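Long-range contact in conserved hypothetical protein (Streptococcus pyogenes, PDB 2EWC), which is of unknown function but belongs to the highly conserved YjgF family, and may be an inhibitor of translation initiation: residues B[34-45]-B[103-114]. Sequence-based numbering, arbitrary orientation. Where two conformers were deposited one is given.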
loop_
_atom_site.group_PDB
_atom_site.type_symbol
_atom_site.label_atom_id
_atom_site.label_comp_id
_atom_site.label_asym_id
_atom_site.label_seq_id
_atom_site.Cartn_x
_atom_site.Cartn_y
_atom_site.Cartn_z
ATOM N N VAL B 34 27.315 -38.060 -10.655
ATOM C CA VAL B 34 28.144 -36.832 -10.562
ATOM C C VAL B 34 29.108 -36.687 -11.739
ATOM O O VAL B 34 29.519 -37.675 -12.371
ATOM C CB VAL B 34 28.838 -36.559 -9.142
ATOM C CG1 VAL B 34 29.435 -35.112 -9.070
ATOM C CG2 VAL B 34 27.853 -36.753 -7.949
ATOM N N GLY B 35 29.411 -35.442 -12.071
ATOM C CA GLY B 35 30.132 -35.148 -13.287
ATOM C C GLY B 35 29.209 -34.957 -14.475
ATOM O O GLY B 35 29.647 -34.523 -15.531
ATOM N N GLN B 36 27.934 -35.291 -14.322
ATOM C CA GLN B 36 26.991 -35.112 -15.417
ATOM C C GLN B 36 26.306 -33.745 -15.302
ATOM O O GLN B 36 26.612 -32.975 -14.380
ATOM C CB GLN B 36 25.998 -36.279 -15.479
ATOM C CG GLN B 36 26.689 -37.615 -15.722
ATOM C CD GLN B 36 25.732 -38.808 -15.668
ATOM O OE1 GLN B 36 24.579 -38.721 -16.102
ATOM N NE2 GLN B 36 26.218 -39.935 -15.142
ATOM N N ASP B 37 25.406 -33.439 -16.236
ATOM C CA ASP B 37 24.754 -32.118 -16.274
ATOM C C ASP B 37 23.691 -31.924 -15.177
ATOM O O ASP B 37 23.244 -32.884 -14.570
ATOM C CB ASP B 37 24.198 -31.814 -17.685
ATOM C CG ASP B 37 23.051 -32.741 -18.096
ATOM O OD1 ASP B 37 22.391 -33.375 -17.248
ATOM O OD2 ASP B 37 22.780 -32.826 -19.309
ATOM N N ILE B 38 23.280 -30.681 -14.930
ATOM C CA ILE B 38 22.350 -30.423 -13.821
ATOM C C ILE B 38 21.130 -31.363 -13.792
ATOM O O ILE B 38 20.844 -31.915 -12.754
ATOM C CB ILE B 38 21.913 -28.928 -13.699
ATOM C CG1 ILE B 38 21.022 -28.733 -12.469
ATOM C CG2 ILE B 38 21.258 -28.410 -15.032
ATOM C CD1 ILE B 38 21.735 -28.963 -11.096
ATOM N N GLU B 39 20.441 -31.549 -14.920
ATOM C CA GLU B 39 19.233 -32.384 -14.934
ATOM C C GLU B 39 19.562 -33.810 -14.483
ATOM O O GLU B 39 18.825 -34.399 -13.685
ATOM C CB GLU B 39 18.560 -32.380 -16.316
ATOM C CG GLU B 39 17.135 -32.932 -16.335
ATOM C CD GLU B 39 16.548 -32.967 -17.751
ATOM O OE1 GLU B 39 16.275 -34.081 -18.256
ATOM O OE2 GLU B 39 16.392 -31.881 -18.381
ATOM N N SER B 40 20.678 -34.343 -14.981
ATOM C CA SER B 40 21.120 -35.699 -14.645
ATOM C C SER B 40 21.520 -35.849 -13.177
ATOM O O SER B 40 21.313 -36.911 -12.586
ATOM C CB SER B 40 22.275 -36.135 -15.542
ATOM O OG SER B 40 21.946 -35.980 -16.913
ATOM N N GLN B 41 22.094 -34.797 -12.592
ATOM C CA GLN B 41 22.510 -34.851 -11.176
ATOM C C GLN B 41 21.306 -34.762 -10.280
ATOM O O GLN B 41 21.300 -35.342 -9.211
ATOM C CB GLN B 41 23.533 -33.767 -10.821
ATOM C CG GLN B 41 24.860 -34.002 -11.477
ATOM C CD GLN B 41 25.965 -33.191 -10.872
ATOM O OE1 GLN B 41 25.872 -32.736 -9.732
ATOM N NE2 GLN B 41 27.034 -33.006 -11.630
ATOM N N ILE B 42 20.293 -34.022 -10.731
ATOM C CA ILE B 42 19.027 -33.946 -10.029
ATOM C C ILE B 42 18.325 -35.317 -10.040
ATOM O O ILE B 42 17.924 -35.805 -8.976
ATOM C CB ILE B 42 18.111 -32.833 -10.584
ATOM C CG1 ILE B 42 18.752 -31.448 -10.329
ATOM C CG2 ILE B 42 16.706 -32.924 -9.928
ATOM C CD1 ILE B 42 18.135 -30.315 -11.134
ATOM N N ASN B 43 18.209 -35.939 -11.218
ATOM C CA ASN B 43 17.715 -37.334 -11.303
ATOM C C ASN B 43 18.544 -38.335 -10.499
ATOM O O ASN B 43 17.991 -39.218 -9.868
ATOM C CB ASN B 43 17.598 -37.807 -12.752
ATOM C CG ASN B 43 16.385 -37.221 -13.459
ATOM O OD1 ASN B 43 16.474 -36.754 -14.603
ATOM N ND2 ASN B 43 15.251 -37.221 -12.774
ATOM N N GLY B 44 19.863 -38.196 -10.539
ATOM C CA GLY B 44 20.746 -39.022 -9.747
ATOM C C GLY B 44 20.503 -38.835 -8.253
ATOM O O GLY B 44 20.494 -39.799 -7.504
ATOM N N ALA B 45 20.303 -37.599 -7.808
ATOM C CA ALA B 45 20.068 -37.385 -6.393
ATOM C C ALA B 45 18.753 -38.062 -5.983
ATOM O O ALA B 45 18.696 -38.712 -4.947
ATOM C CB ALA B 45 20.038 -35.930 -6.086
ATOM N N HIS B 103 33.546 -30.103 -2.924
ATOM C CA HIS B 103 33.929 -30.841 -4.127
ATOM C C HIS B 103 33.970 -29.823 -5.259
ATOM O O HIS B 103 33.203 -28.859 -5.259
ATOM C CB HIS B 103 32.943 -31.989 -4.431
ATOM C CG HIS B 103 33.159 -32.650 -5.765
ATOM N ND1 HIS B 103 33.863 -33.827 -5.915
ATOM C CD2 HIS B 103 32.746 -32.302 -7.009
ATOM C CE1 HIS B 103 33.876 -34.168 -7.194
ATOM N NE2 HIS B 103 33.212 -33.254 -7.878
ATOM N N HIS B 104 34.882 -30.022 -6.208
ATOM C CA HIS B 104 35.090 -29.055 -7.307
ATOM C C HIS B 104 33.789 -28.797 -8.093
ATOM O O HIS B 104 32.924 -29.681 -8.171
ATOM C CB HIS B 104 36.279 -29.463 -8.229
ATOM C CG HIS B 104 36.016 -30.642 -9.125
ATOM N ND1 HIS B 104 36.432 -31.922 -8.818
ATOM C CD2 HIS B 104 35.431 -30.725 -10.348
ATOM C CE1 HIS B 104 36.091 -32.744 -9.797
ATOM N NE2 HIS B 104 35.479 -32.045 -10.736
ATOM N N GLY B 105 33.637 -27.590 -8.627
ATOM C CA GLY B 105 32.579 -27.309 -9.612
ATOM C C GLY B 105 33.144 -27.441 -11.024
ATOM O O GLY B 105 34.052 -28.242 -11.277
ATOM N N GLY B 106 32.633 -26.639 -11.947
ATOM C CA GLY B 106 33.121 -26.687 -13.325
ATOM C C GLY B 106 32.858 -28.015 -14.028
ATOM O O GLY B 106 31.946 -28.740 -13.638
ATOM N N PRO B 107 33.664 -28.346 -15.066
ATOM C CA PRO B 107 33.367 -29.535 -15.875
ATOM C C PRO B 107 33.410 -30.793 -15.009
ATOM O O PRO B 107 34.321 -30.959 -14.176
ATOM C CB PRO B 107 34.511 -29.570 -16.891
ATOM C CG PRO B 107 35.067 -28.191 -16.907
ATOM C CD PRO B 107 34.906 -27.690 -15.502
ATOM N N GLN B 108 32.408 -31.645 -15.178
ATOM C CA GLN B 108 32.235 -32.810 -14.308
ATOM C C GLN B 108 32.230 -32.487 -12.801
ATOM O O GLN B 108 32.595 -33.333 -11.996
ATOM C CB GLN B 108 33.281 -33.891 -14.627
ATOM C CG GLN B 108 33.215 -34.402 -16.081
ATOM C CD GLN B 108 34.074 -33.568 -17.027
ATOM O OE1 GLN B 108 35.178 -33.139 -16.667
ATOM N NE2 GLN B 108 33.573 -33.335 -18.246
ATOM N N GLY B 109 31.844 -31.273 -12.408
ATOM C CA GLY B 109 31.818 -30.951 -10.987
ATOM C C GLY B 109 30.488 -31.313 -10.344
ATOM O O GLY B 109 29.541 -31.680 -11.045
ATOM N N LEU B 110 30.409 -31.192 -9.018
ATOM C CA LEU B 110 29.175 -31.476 -8.289
ATOM C C LEU B 110 28.278 -30.253 -8.318
ATOM O O LEU B 110 28.738 -29.154 -7.975
ATOM C CB LEU B 110 29.479 -31.852 -6.837
ATOM C CG LEU B 110 28.302 -31.973 -5.854
ATOM C CD1 LEU B 110 27.346 -33.162 -6.231
ATOM C CD2 LEU B 110 28.853 -32.150 -4.433
ATOM N N LEU B 111 27.015 -30.428 -8.716
ATOM C CA LEU B 111 26.088 -29.307 -8.887
ATOM C C LEU B 111 24.886 -29.292 -7.955
ATOM O O LEU B 111 24.217 -28.265 -7.827
ATOM C CB LEU B 111 25.585 -29.243 -10.351
ATOM C CG LEU B 111 26.663 -29.271 -11.451
ATOM C CD1 LEU B 111 26.083 -29.542 -12.862
ATOM C CD2 LEU B 111 27.571 -27.988 -11.438
ATOM N N PHE B 112 24.586 -30.423 -7.322
ATOM C CA PHE B 112 23.293 -30.585 -6.669
ATOM C C PHE B 112 23.300 -31.693 -5.617
ATOM O O PHE B 112 23.917 -32.744 -5.817
ATOM C CB PHE B 112 22.232 -30.873 -7.736
ATOM C CG PHE B 112 20.847 -31.047 -7.188
ATOM C CD1 PHE B 112 20.057 -29.936 -6.885
ATOM C CD2 PHE B 112 20.343 -32.320 -6.951
ATOM C CE1 PHE B 112 18.764 -30.091 -6.362
ATOM C CE2 PHE B 112 19.058 -32.494 -6.422
ATOM C CZ PHE B 112 18.260 -31.363 -6.141
ATOM N N GLN B 113 22.633 -31.436 -4.494
ATOM C CA GLN B 113 22.396 -32.444 -3.461
ATOM C C GLN B 113 20.985 -32.233 -2.972
ATOM O O GLN B 113 20.447 -31.136 -3.114
ATOM C CB GLN B 113 23.340 -32.291 -2.276
ATOM C CG GLN B 113 24.815 -32.529 -2.574
ATOM C CD GLN B 113 25.667 -32.467 -1.305
ATOM O OE1 GLN B 113 25.226 -31.956 -0.279
ATOM N NE2 GLN B 113 26.906 -32.967 -1.384
ATOM N N VAL B 114 20.379 -33.282 -2.416
ATOM C CA VAL B 114 19.079 -33.136 -1.789
ATOM C C VAL B 114 19.031 -33.953 -0.493
ATOM O O VAL B 114 19.709 -34.955 -0.365
ATOM C CB VAL B 114 17.926 -33.469 -2.777
ATOM C CG1 VAL B 114 17.897 -34.985 -3.175
ATOM C CG2 VAL B 114 16.606 -32.994 -2.226
HETATM O O HOH W 1 28.950 -31.327 -14.045
HETATM O O HOH W 2 23.412 -35.081 -7.313
#
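Gln41 on the first turn of helix 38-54 reaches across to the loop that leads into strand 112-119, making a helix-on-sheet contact with hydrogen bonds from Gln41 at the loop before the strand and an apolar core along the strand itself. Its extended side chain ends in an amide that bonds two backbone groups of that loop: OE1 accepts from Leu111 N at 2.8 Å, and NE2 donates to Gly109 O at 2.9 Å, a nearly straight bond (164°) lying in both the amide and the carbonyl plane. NE2 also donates to Gln36 O, a more bent bond tilted from the amide plane; donor and acceptor ends together set which way the buried amide is turned. One water donates to both Gln36 O and Gly109 O. In the YjgF fold, helices pack on one side of a mixed beta-sheet, and here helix and strand run nearly parallel, 23° apart. Phe112, with CG anti to its backbone N (chi1 -179°), carries its ring against the helix; Ile42 CG1 sits over the ring centre in a CH-pi contact, 3.8 Å from the centroid, while Ala45 CB meets the ring edge, 3.6 Å from Phe112 CE2. Phe70 of strand 63-70 adds an edge-to-face partner. Ile38 CD1 bridges Leu111 CB and Phe112 CB. Before the helix, side-chain-less Gly35 allows reciprocal CA-H...O contacts, Gly35 CA to Gln108 O and Gln108 CA to Gly35 O, both 3.3 Å. Gln108 belongs to the type II turn Gly106-Gly109, where Gly106 N hydrogen-bonds Asp72 OD2 of a neighbouring subunit.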